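Local coordinates for protein fanconi-associated nuclease 1 homolog (Pseudomonas aeruginosa, PDB 5Y7Q) that is a bacterial homolog of Fanconi-associated nuclease 1, with a helix-turn-helix-type domain that contacts a DNA strand and a VRR-NUC domain, at residues Leu76-Arg90 with Tyr102-Leu115. Sequence-based numbering, arbitrary orientation.
Sequences LPEASQALLVRMVMR and YAEIGDTRAAVQPL. With nucleotides of chain B.
Helix 78-89 and helix 108-115 cross almost perpendicularly, at -88°, with axes 8.0 Å apart at closest approach and the backbones of Ser80 and Ala111 facing each other. Small residues at the crossing are consistent with the close approach: Ala79 CB lies 4.0 Å from Ala111 CB, and Ser80 OG donates a hydrogen bond to the Ala111 carbonyl oxygen, coming in slightly tilted from the carbonyl plane. Leu83 is the knob, seated among Thr108, Ala111, Val112 and Leu115; with CG anti to its backbone N (chi1 -179°), it brings CD2 within 3.6 Å of Val112 CB. Just ahead of helix 78-89, Leu76 sends CD1 to Leu115 CD2 and CD2 to Pro114 CB. Ile105, in the loop before the second helix, places CD1 3.6 Å from Ala82 CB and so extends the apolar seam.

Farther along, the packing turns polar. Arg86, bent at chi2, lays its guanidinium nearly parallel to Tyr102, NE above CE2 toward the rim of one face, the planes 15° apart, while CG makes a CH-pi contact 3.9 Å from the Tyr102 ring centroid. Arg86 NH2 forms a salt bridge to Glu104 OE2, 3.0 Å away and above the carboxylate plane, whose N-H...O hydrogen bond is nearly straight; Tyr43 OH also hydrogen-bonds to that oxygen. Arg86 NH1 and NH2 both donate hydrogen bonds to OP2 of DG10 of chain B. Arg90 NH1 donates to Tyr102 OH (2.9 Å) and also hydrogen-bonds to Lys99 O, its NE reaches OP1 of DT8 of chain B, and Tyr102 OH donates to OP1 of DT9 of chain B. Three successive phosphates are thus gripped where the two segments meet, a phosphate-contacting surface for the bound DNA strand, within the FAN1 helix-turn-helix domain.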
ATOM      1  N   LEU A  76      35.988  -7.391  -1.338  1.00 89.11           N
ATOM      2  CA  LEU A  76      35.880  -8.363  -0.261  1.00 83.23           C
ATOM      3  C   LEU A  76      35.980  -9.794  -0.781  1.00 81.47           C
ATOM      4  O   LEU A  76      35.523 -10.096  -1.887  1.00 90.32           O
ATOM      5  CB  LEU A  76      34.560  -8.195   0.473  1.00 75.40           C
ATOM      6  CG  LEU A  76      34.597  -7.011   1.420  1.00 69.44           C
ATOM      7  CD1 LEU A  76      33.177  -6.626   1.764  1.00 63.63           C
ATOM      8  CD2 LEU A  76      35.439  -7.382   2.638  1.00 68.98           C
ATOM      9  N   PRO A  77      36.565 -10.691   0.006  1.00 78.91           N
ATOM     10  CA  PRO A  77      36.471 -12.118  -0.309  1.00 74.92           C
ATOM     11  C   PRO A  77      35.024 -12.569  -0.272  1.00 70.96           C
ATOM     12  O   PRO A  77      34.202 -12.006   0.454  1.00 76.16           O
ATOM     13  CB  PRO A  77      37.293 -12.781   0.801  1.00 76.94           C
ATOM     14  CG  PRO A  77      37.280 -11.787   1.922  1.00 75.50           C
ATOM     15  CD  PRO A  77      37.308 -10.450   1.253  1.00 82.78           C
ATOM     16  N   GLU A  78      34.723 -13.611  -1.050  1.00 71.62           N
ATOM     17  CA  GLU A  78      33.336 -14.004  -1.274  1.00 72.87           C
ATOM     18  C   GLU A  78      32.594 -14.218   0.039  1.00 73.73           C
ATOM     19  O   GLU A  78      31.473 -13.728   0.212  1.00 74.22           O
ATOM     20  CB  GLU A  78      33.274 -15.269  -2.130  1.00 80.80           C
ATOM     21  CG  GLU A  78      31.963 -15.436  -2.912  1.00 89.99           C
ATOM     22  CD  GLU A  78      32.101 -16.402  -4.088  1.00101.43           C
ATOM     23  OE1 GLU A  78      32.662 -17.506  -3.893  1.00104.31           O
ATOM     24  OE2 GLU A  78      31.665 -16.048  -5.209  1.00101.13           O
ATOM     25  N   ALA A  79      33.215 -14.920   0.992  1.00 68.52           N
ATOM     26  CA  ALA A  79      32.509 -15.252   2.227  1.00 66.01           C
ATOM     27  C   ALA A  79      32.145 -14.004   3.027  1.00 71.34           C
ATOM     28  O   ALA A  79      31.088 -13.957   3.672  1.00 75.68           O
ATOM     29  CB  ALA A  79      33.340 -16.206   3.074  1.00 67.59           C
ATOM     30  N   SER A  80      32.992 -12.978   3.000  1.00 63.58           N
ATOM     31  CA  SER A  80      32.641 -11.766   3.724  1.00 61.63           C
ATOM     32  C   SER A  80      31.532 -11.002   3.016  1.00 63.82           C
ATOM     33  O   SER A  80      30.624 -10.467   3.672  1.00 65.14           O
ATOM     34  CB  SER A  80      33.866 -10.891   3.910  1.00 64.25           C
ATOM     35  OG  SER A  80      34.948 -11.693   4.312  1.00 69.49           O
ATOM     36  N   GLN A  81      31.584 -10.935   1.681  1.00 59.91           N
ATOM     37  CA  GLN A  81      30.428 -10.429   0.940  1.00 79.75           C
ATOM     38  C   GLN A  81      29.143 -11.144   1.371  1.00 58.10           C
ATOM     39  O   GLN A  81      28.150 -10.502   1.745  1.00 52.80           O
ATOM     40  CB  GLN A  81      30.653 -10.597  -0.565  1.00 82.13           C
ATOM     41  CG  GLN A  81      31.654  -9.646  -1.183  1.00 85.97           C
ATOM     42  CD  GLN A  81      31.781  -9.842  -2.684  1.00 85.83           C
ATOM     43  OE1 GLN A  81      31.747 -10.963  -3.164  1.00 92.41           O
ATOM     44  NE2 GLN A  81      31.937  -8.752  -3.427  1.00 81.70           N
ATOM     45  N   ALA A  82      29.174 -12.485   1.367  1.00 61.58           N
ATOM     46  CA  ALA A  82      27.990 -13.287   1.675  1.00 60.58           C
ATOM     47  C   ALA A  82      27.488 -13.005   3.076  1.00 62.60           C
ATOM     48  O   ALA A  82      26.284 -12.824   3.294  1.00 59.34           O
ATOM     49  CB  ALA A  82      28.303 -14.772   1.528  1.00 57.48           C
ATOM     50  N   LEU A  83      28.407 -12.962   4.044  1.00 70.30           N
ATOM     51  CA  LEU A  83      28.013 -12.676   5.414  1.00 60.89           C
ATOM     52  C   LEU A  83      27.333 -11.330   5.499  1.00 62.81           C
ATOM     53  O   LEU A  83      26.281 -11.195   6.145  1.00 62.67           O
ATOM     54  CB  LEU A  83      29.218 -12.712   6.334  1.00 59.13           C
ATOM     55  CG  LEU A  83      28.773 -12.445   7.762  1.00 61.93           C
ATOM     56  CD1 LEU A  83      27.765 -13.524   8.159  1.00 51.90           C
ATOM     57  CD2 LEU A  83      29.989 -12.416   8.704  1.00 71.39           C
ATOM     58  N   LEU A  84      27.896 -10.332   4.817  1.00 50.91           N
ATOM     59  CA  LEU A  84      27.279  -9.016   4.825  1.00 57.31           C
ATOM     60  C   LEU A  84      25.837  -9.099   4.366  1.00 57.87           C
ATOM     61  O   LEU A  84      24.911  -8.657   5.065  1.00 53.44           O
ATOM     62  CB  LEU A  84      28.042  -8.056   3.926  1.00 61.61           C
ATOM     63  CG  LEU A  84      27.602  -6.626   4.214  1.00 63.55           C
ATOM     64  CD1 LEU A  84      27.682  -6.402   5.717  1.00 64.20           C
ATOM     65  CD2 LEU A  84      28.496  -5.643   3.489  1.00 64.07           C
ATOM     66  N   VAL A  85      25.628  -9.684   3.191  1.00 54.54           N
ATOM     67  CA  VAL A  85      24.289  -9.662   2.629  1.00 55.12           C
ATOM     68  C   VAL A  85      23.324 -10.378   3.559  1.00 57.23           C
ATOM     69  O   VAL A  85      22.188  -9.910   3.790  1.00 50.10           O
ATOM     70  CB  VAL A  85      24.320 -10.258   1.218  1.00 60.08           C
ATOM     71  CG1 VAL A  85      22.946 -10.402   0.688  1.00 57.53           C
ATOM     72  CG2 VAL A  85      25.128  -9.331   0.319  1.00 66.70           C
ATOM     73  N   ARG A  86      23.784 -11.472   4.181  1.00 50.12           N
ATOM     74  CA  ARG A  86      22.954 -12.134   5.180  1.00 47.87           C
ATOM     75  C   ARG A  86      22.542 -11.175   6.296  1.00 51.23           C
ATOM     76  O   ARG A  86      21.369 -11.130   6.669  1.00 62.61           O
ATOM     77  CB  ARG A  86      23.674 -13.340   5.753  1.00 51.20           C
ATOM     78  CG  ARG A  86      23.863 -14.427   4.768  1.00 57.85           C
ATOM     79  CD  ARG A  86      22.573 -14.915   4.213  1.00 56.28           C
ATOM     80  NE  ARG A  86      22.790 -16.251   3.686  1.00 68.72           N
ATOM     81  CZ  ARG A  86      21.834 -17.093   3.299  1.00 64.28           C
ATOM     82  NH1 ARG A  86      20.566 -16.732   3.380  1.00 55.39           N
ATOM     83  NH2 ARG A  86      22.162 -18.309   2.854  1.00 57.60           N
ATOM     84  N   MET A  87      23.481 -10.395   6.844  1.00 45.35           N
ATOM     85  CA  MET A  87      23.074  -9.492   7.923  1.00 51.86           C
ATOM     86  C   MET A  87      22.093  -8.427   7.425  1.00 61.29           C
ATOM     87  O   MET A  87      21.125  -8.087   8.124  1.00 64.62           O
ATOM     88  CB  MET A  87      24.304  -8.840   8.562  1.00 58.36           C
ATOM     89  CG  MET A  87      25.329  -9.859   9.103  1.00 67.84           C
ATOM     90  SD  MET A  87      26.920  -9.188   9.543  1.00 78.18           S
ATOM     91  CE  MET A  87      26.422  -8.110  10.846  1.00 78.62           C
ATOM     92  N   VAL A  88      22.311  -7.920   6.212  1.00 61.76           N
ATOM     93  CA  VAL A  88      21.479  -6.853   5.670  1.00 56.77           C
ATOM     94  C   VAL A  88      20.052  -7.329   5.473  1.00 60.29           C
ATOM     95  O   VAL A  88      19.099  -6.592   5.729  1.00 61.83           O
ATOM     96  CB  VAL A  88      22.085  -6.340   4.354  1.00 59.17           C
ATOM     97  CG1 VAL A  88      21.176  -5.315   3.702  1.00 55.41           C
ATOM     98  CG2 VAL A  88      23.503  -5.771   4.589  1.00 62.56           C
ATOM     99  N   MET A  89      19.872  -8.566   5.029  1.00 66.52           N
ATOM    100  CA  MET A  89      18.523  -9.041   4.738  1.00 54.57           C
ATOM    101  C   MET A  89      17.774  -9.532   5.962  1.00 58.57           C
ATOM    102  O   MET A  89      16.585  -9.861   5.843  1.00 61.57           O
ATOM    103  CB  MET A  89      18.568 -10.162   3.706  1.00 52.50           C
ATOM    104  CG  MET A  89      19.050  -9.684   2.374  1.00 57.35           C
ATOM    105  SD  MET A  89      19.166 -10.997   1.170  1.00 57.25           S
ATOM    106  CE  MET A  89      19.632 -12.396   2.242  1.00 69.36           C
ATOM    107  N   ARG A  90      18.415  -9.624   7.121  1.00 50.87           N
ATOM    108  CA  ARG A  90      17.679 -10.037   8.300  1.00 45.65           C
ATOM    109  C   ARG A  90      17.219  -8.798   9.052  1.00 52.13           C
ATOM    110  O   ARG A  90      17.616  -7.673   8.747  1.00 54.57           O
ATOM    111  CB  ARG A  90      18.532 -10.958   9.182  1.00 41.72           C
ATOM    112  CG  ARG A  90      18.669 -12.379   8.658  1.00 42.67           C
ATOM    113  CD  ARG A  90      19.832 -13.167   9.272  1.00 49.98           C
ATOM    114  NE  ARG A  90      19.618 -13.443  10.697  1.00 67.82           N
ATOM    115  CZ  ARG A  90      20.051 -14.536  11.325  1.00 72.91           C
ATOM    116  NH1 ARG A  90      20.717 -15.472  10.649  1.00 62.39           N
ATOM    117  NH2 ARG A  90      19.805 -14.701  12.626  1.00 76.05           N
ATOM    118  N   TYR A 102      26.139 -20.297   8.713  1.00 71.65           N
ATOM    119  CA  TYR A 102      25.739 -20.651   7.351  1.00 74.08           C
ATOM    120  C   TYR A 102      26.805 -21.555   6.739  1.00 81.51           C
ATOM    121  O   TYR A 102      27.997 -21.372   6.985  1.00 96.01           O
ATOM    122  CB  TYR A 102      25.578 -19.438   6.421  1.00 69.24           C
ATOM    123  CG  TYR A 102      24.535 -18.448   6.815  1.00 62.35           C
ATOM    124  CD1 TYR A 102      24.866 -17.356   7.603  1.00 56.00           C
ATOM    125  CD2 TYR A 102      23.217 -18.586   6.388  1.00 64.53           C
ATOM    126  CE1 TYR A 102      23.926 -16.433   7.979  1.00 52.45           C
ATOM    127  CE2 TYR A 102      22.252 -17.658   6.752  1.00 57.12           C
ATOM    128  CZ  TYR A 102      22.617 -16.580   7.551  1.00 58.42           C
ATOM    129  OH  TYR A 102      21.683 -15.644   7.943  1.00 71.84           O
ATOM    130  N   ALA A 103      26.378 -22.509   5.912  1.00 77.13           N
ATOM    131  CA  ALA A 103      27.320 -23.512   5.422  1.00 78.35           C
ATOM    132  C   ALA A 103      28.141 -23.028   4.225  1.00 82.16           C
ATOM    133  O   ALA A 103      29.309 -23.403   4.087  1.00 91.64           O
ATOM    134  CB  ALA A 103      26.581 -24.797   5.080  1.00 77.05           C
ATOM    135  N   GLU A 104      27.558 -22.222   3.333  1.00 78.53           N
ATOM    136  CA  GLU A 104      28.341 -21.655   2.235  1.00 78.83           C
ATOM    137  C   GLU A 104      29.469 -20.783   2.753  1.00 75.60           C
ATOM    138  O   GLU A 104      30.508 -20.654   2.098  1.00 79.68           O
ATOM    139  CB  GLU A 104      27.466 -20.799   1.310  1.00 85.42           C
ATOM    140  CG  GLU A 104      25.968 -21.084   1.324  1.00 92.12           C
ATOM    141  CD  GLU A 104      25.220 -20.407   2.458  1.00 81.64           C
ATOM    142  OE1 GLU A 104      24.808 -21.140   3.378  1.00 85.94           O
ATOM    143  OE2 GLU A 104      25.029 -19.168   2.417  1.00 74.27           O
ATOM    144  N   ILE A 105      29.244 -20.115   3.884  1.00 66.78           N
ATOM    145  CA  ILE A 105      30.228 -19.189   4.423  1.00 78.16           C
ATOM    146  C   ILE A 105      31.284 -19.924   5.256  1.00 91.65           C
ATOM    147  O   ILE A 105      32.472 -19.571   5.234  1.00 97.72           O
ATOM    148  CB  ILE A 105      29.486 -18.099   5.216  1.00 71.41           C
ATOM    149  CG1 ILE A 105      28.260 -17.652   4.405  1.00 74.23           C
ATOM    150  CG2 ILE A 105      30.375 -16.927   5.459  1.00 62.01           C
ATOM    151  CD1 ILE A 105      27.698 -16.273   4.750  1.00 67.90           C
ATOM    152  N   GLY A 106      30.884 -20.973   5.978  1.00 86.39           N
ATOM    153  CA  GLY A 106      31.768 -21.624   6.921  1.00 79.86           C
ATOM    154  C   GLY A 106      31.923 -20.842   8.210  1.00 82.69           C
ATOM    155  O   GLY A 106      30.950 -20.271   8.720  1.00 80.34           O
ATOM    156  N   ASP A 107      33.150 -20.811   8.732  1.00 80.69           N
ATOM    157  CA  ASP A 107      33.470 -20.111   9.970  1.00 79.15           C
ATOM    158  C   ASP A 107      33.011 -18.660   9.908  1.00 71.64           C
ATOM    159  O   ASP A 107      33.421 -17.902   9.024  1.00 68.63           O
ATOM    160  CB  ASP A 107      34.986 -20.192  10.192  1.00 93.10           C
ATOM    161  CG  ASP A 107      35.449 -19.522  11.480  1.00100.59           C
ATOM    162  OD1 ASP A 107      34.669 -18.788  12.125  1.00 94.62           O
ATOM    163  OD2 ASP A 107      36.632 -19.732  11.839  1.00116.54           O
ATOM    164  N   THR A 108      32.187 -18.262  10.879  1.00 69.21           N
ATOM    165  CA  THR A 108      31.641 -16.909  10.858  1.00 68.24           C
ATOM    166  C   THR A 108      32.680 -15.884  11.266  1.00 64.53           C
ATOM    167  O   THR A 108      32.801 -14.841  10.624  1.00 63.54           O
ATOM    168  CB  THR A 108      30.426 -16.804  11.778  1.00 73.89           C
ATOM    169  OG1 THR A 108      29.445 -17.765  11.375  1.00 85.04           O
ATOM    170  CG2 THR A 108      29.809 -15.401  11.712  1.00 63.86           C
ATOM    171  N   ARG A 109      33.445 -16.167  12.322  1.00 79.15           N
ATOM    172  CA  ARG A 109      34.431 -15.203  12.805  1.00 79.03           C
ATOM    173  C   ARG A 109      35.427 -14.836  11.706  1.00 70.63           C
ATOM    174  O   ARG A 109      35.677 -13.645  11.436  1.00 70.22           O
ATOM    175  CB  ARG A 109      35.131 -15.774  14.035  1.00 86.21           C
ATOM    176  CG  ARG A 109      35.809 -14.732  14.911  1.00 90.77           C
ATOM    177  CD  ARG A 109      36.135 -15.304  16.280  1.00 97.52           C
ATOM    178  NE  ARG A 109      34.929 -15.687  17.003  1.00 98.02           N
ATOM    179  CZ  ARG A 109      34.926 -16.468  18.075  1.00107.32           C
ATOM    180  NH1 ARG A 109      36.071 -16.956  18.546  1.00113.70           N
ATOM    181  NH2 ARG A 109      33.780 -16.767  18.671  1.00104.78           N
ATOM    182  N   ALA A 110      35.962 -15.850  11.020  1.00 73.00           N
ATOM    183  CA  ALA A 110      36.842 -15.595   9.885  1.00 77.52           C
ATOM    184  C   ALA A 110      36.161 -14.704   8.853  1.00 78.96           C
ATOM    185  O   ALA A 110      36.700 -13.665   8.464  1.00 86.19           O
ATOM    186  CB  ALA A 110      37.292 -16.915   9.258  1.00 77.99           C
ATOM    187  N   ALA A 111      34.946 -15.060   8.437  1.00 74.90           N
ATOM    188  CA  ALA A 111      34.303 -14.289   7.376  1.00 74.70           C
ATOM    189  C   ALA A 111      33.970 -12.868   7.813  1.00 69.69           C
ATOM    190  O   ALA A 111      33.827 -11.977   6.966  1.00 65.61           O
ATOM    191  CB  ALA A 111      33.036 -15.000   6.885  1.00 64.12           C
ATOM    192  N   VAL A 112      33.817 -12.635   9.117  1.00 64.24           N
ATOM    193  CA  VAL A 112      33.459 -11.296   9.552  1.00 66.24           C
ATOM    194  C   VAL A 112      34.673 -10.377   9.708  1.00 75.17           C
ATOM    195  O   VAL A 112      34.502  -9.146   9.657  1.00 64.84           O
ATOM    196  CB  VAL A 112      32.640 -11.353  10.853  1.00 71.24           C
ATOM    197  CG1 VAL A 112      33.551 -11.514  12.068  1.00 68.48           C
ATOM    198  CG2 VAL A 112      31.770 -10.107  10.989  1.00 58.52           C
ATOM    199  N   GLN A 113      35.891 -10.918   9.887  1.00 75.22           N
ATOM    200  CA  GLN A 113      37.050 -10.045  10.141  1.00 78.61           C
ATOM    201  C   GLN A 113      37.247  -8.920   9.113  1.00 84.62           C
ATOM    202  O   GLN A 113      37.427  -7.761   9.534  1.00 79.65           O
ATOM    203  CB  GLN A 113      38.333 -10.879  10.260  1.00 76.52           C
ATOM    204  CG  GLN A 113      38.316 -11.902  11.394  1.00 82.72           C
ATOM    205  CD  GLN A 113      38.175 -11.289  12.793  1.00 94.57           C
ATOM    206  OE1 GLN A 113      38.949 -10.400  13.198  1.00102.75           O
ATOM    207  NE2 GLN A 113      37.214 -11.798  13.555  1.00 74.51           N
ATOM    208  N   PRO A 114      37.204  -9.161   7.787  1.00 88.82           N
ATOM    209  CA  PRO A 114      37.403  -8.037   6.851  1.00 85.15           C
ATOM    210  C   PRO A 114      36.334  -6.961   6.968  1.00 77.71           C
ATOM    211  O   PRO A 114      36.641  -5.782   6.734  1.00 76.82           O
ATOM    212  CB  PRO A 114      37.386  -8.708   5.469  1.00 73.45           C
ATOM    213  CG  PRO A 114      37.550 -10.145   5.716  1.00 78.64           C
ATOM    214  CD  PRO A 114      36.927 -10.407   7.047  1.00 82.12           C
ATOM    215  N   LEU A 115      35.096  -7.335   7.341  1.00 70.93           N
ATOM    216  CA  LEU A 115      34.034  -6.359   7.607  1.00 69.79           C
ATOM    217  C   LEU A 115      34.339  -5.522   8.842  1.00 65.34           C
ATOM    218  O   LEU A 115      34.064  -4.317   8.864  1.00 65.46           O
ATOM    219  CB  LEU A 115      32.679  -7.066   7.770  1.00 65.85           C
ATOM    220  CG  LEU A 115      32.321  -7.975   6.592  1.00 65.08           C
ATOM    221  CD1 LEU A 115      31.065  -8.773   6.832  1.00 62.99           C
ATOM    222  CD2 LEU A 115      32.202  -7.150   5.324  1.00 67.86           C
TER
ATOM    223  P    DT B   8      15.732 -12.572  11.239  1.00 70.67           P
ATOM    224  OP1  DT B   8      17.085 -12.547  11.878  1.00 73.24           O
ATOM    225  OP2  DT B   8      15.227 -11.385  10.515  1.00 53.24           O
ATOM    226  O5'  DT B   8      15.696 -13.887  10.365  1.00 49.45           O
ATOM    227  C5'  DT B   8      15.786 -15.106  11.049  1.00 62.95           C
ATOM    228  C4'  DT B   8      15.794 -16.263  10.102  1.00 64.30           C
ATOM    229  O4'  DT B   8      14.436 -16.675   9.845  1.00 67.69           O
ATOM    230  C3'  DT B   8      16.422 -15.973   8.753  1.00 65.50           C
ATOM    231  O3'  DT B   8      17.247 -17.037   8.426  1.00 75.97           O
ATOM    232  C2'  DT B   8      15.212 -15.874   7.808  1.00 72.08           C
ATOM    233  C1'  DT B   8      14.257 -16.851   8.460  1.00 69.42           C
ATOM    234  N1   DT B   8      12.781 -16.666   8.144  1.00 66.66           N
ATOM    235  C2   DT B   8      12.033 -17.783   7.842  1.00 74.15           C
ATOM    236  O2   DT B   8      12.503 -18.908   7.785  1.00 77.26           O
ATOM    237  N3   DT B   8      10.708 -17.546   7.595  1.00 74.49           N
ATOM    238  C4   DT B   8      10.055 -16.326   7.629  1.00 72.48           C
ATOM    239  O4   DT B   8       8.849 -16.217   7.399  1.00 71.47           O
ATOM    240  C5   DT B   8      10.883 -15.196   7.951  1.00 60.26           C
ATOM    241  C7   DT B   8      10.270 -13.833   8.015  1.00 59.72           C
ATOM    242  C6   DT B   8      12.198 -15.413   8.202  1.00 58.17           C
ATOM    243  P    DT B   9      18.340 -16.905   7.271  1.00 88.03           P
ATOM    244  OP1  DT B   9      19.507 -17.558   7.901  1.00 83.22           O
ATOM    245  OP2  DT B   9      18.373 -15.557   6.652  1.00 73.02           O
ATOM    246  O5'  DT B   9      17.786 -17.875   6.155  1.00 78.64           O
ATOM    247  C5'  DT B   9      17.388 -19.182   6.524  1.00 79.49           C
ATOM    248  C4'  DT B   9      16.804 -19.917   5.342  1.00 73.36           C
ATOM    249  O4'  DT B   9      15.369 -19.729   5.323  1.00 74.38           O
ATOM    250  C3'  DT B   9      17.328 -19.447   3.979  1.00 65.47           C
ATOM    251  O3'  DT B   9      17.667 -20.557   3.201  1.00 65.56           O
ATOM    252  C2'  DT B   9      16.148 -18.692   3.377  1.00 74.42           C
ATOM    253  C1'  DT B   9      14.953 -19.383   4.020  1.00 76.71           C
ATOM    254  N1   DT B   9      13.746 -18.497   4.139  1.00 78.55           N
ATOM    255  C2   DT B   9      12.482 -19.020   3.923  1.00 79.08           C
ATOM    256  O2   DT B   9      12.273 -20.194   3.637  1.00 79.10           O
ATOM    257  N3   DT B   9      11.464 -18.111   4.054  1.00 77.09           N
ATOM    258  C4   DT B   9      11.576 -16.761   4.364  1.00 71.01           C
ATOM    259  O4   DT B   9      10.599 -16.019   4.455  1.00 67.43           O
ATOM    260  C5   DT B   9      12.921 -16.285   4.561  1.00 59.13           C
ATOM    261  C7   DT B   9      13.161 -14.853   4.896  1.00 56.23           C
ATOM    262  C6   DT B   9      13.925 -17.163   4.449  1.00 58.66           C
ATOM    263  P    DG B  10      18.738 -20.424   2.024  1.00 72.33           P
ATOM    264  OP1  DG B  10      19.675 -21.557   2.176  1.00 84.65           O
ATOM    265  OP2  DG B  10      19.183 -19.022   1.987  1.00 55.80           O
ATOM    266  O5'  DG B  10      17.900 -20.777   0.722  1.00 71.55           O
ATOM    267  C5'  DG B  10      17.281 -22.050   0.634  1.00 67.05           C
ATOM    268  C4'  DG B  10      16.157 -22.008  -0.352  1.00 70.76           C
ATOM    269  O4'  DG B  10      15.094 -21.205   0.195  1.00 78.46           O
ATOM    270  C3'  DG B  10      16.538 -21.381  -1.689  1.00 83.33           C
ATOM    271  O3'  DG B  10      16.347 -22.305  -2.732  1.00 93.41           O
ATOM    272  C2'  DG B  10      15.612 -20.176  -1.841  1.00 75.64           C
ATOM    273  C1'  DG B  10      14.518 -20.437  -0.824  1.00 71.35           C
ATOM    274  N9   DG B  10      14.022 -19.208  -0.248  1.00 68.68           N
ATOM    275  C8   DG B  10      14.767 -18.130   0.172  1.00 64.45           C
ATOM    276  N7   DG B  10      14.048 -17.152   0.641  1.00 65.09           N
ATOM    277  C5   DG B  10      12.740 -17.607   0.512  1.00 74.77           C
ATOM    278  C6   DG B  10      11.514 -16.980   0.850  1.00 78.49           C
ATOM    279  O6   DG B  10      11.336 -15.851   1.346  1.00 65.51           O
ATOM    280  N1   DG B  10      10.419 -17.801   0.543  1.00 83.80           N
ATOM    281  C2   DG B  10      10.507 -19.064  -0.023  1.00 84.40           C
ATOM    282  N2   DG B  10       9.356 -19.711  -0.244  1.00 92.18           N
ATOM    283  N3   DG B  10      11.643 -19.656  -0.335  1.00 83.04           N
ATOM    284  C4   DG B  10      12.715 -18.872  -0.045  1.00 80.03           C
TER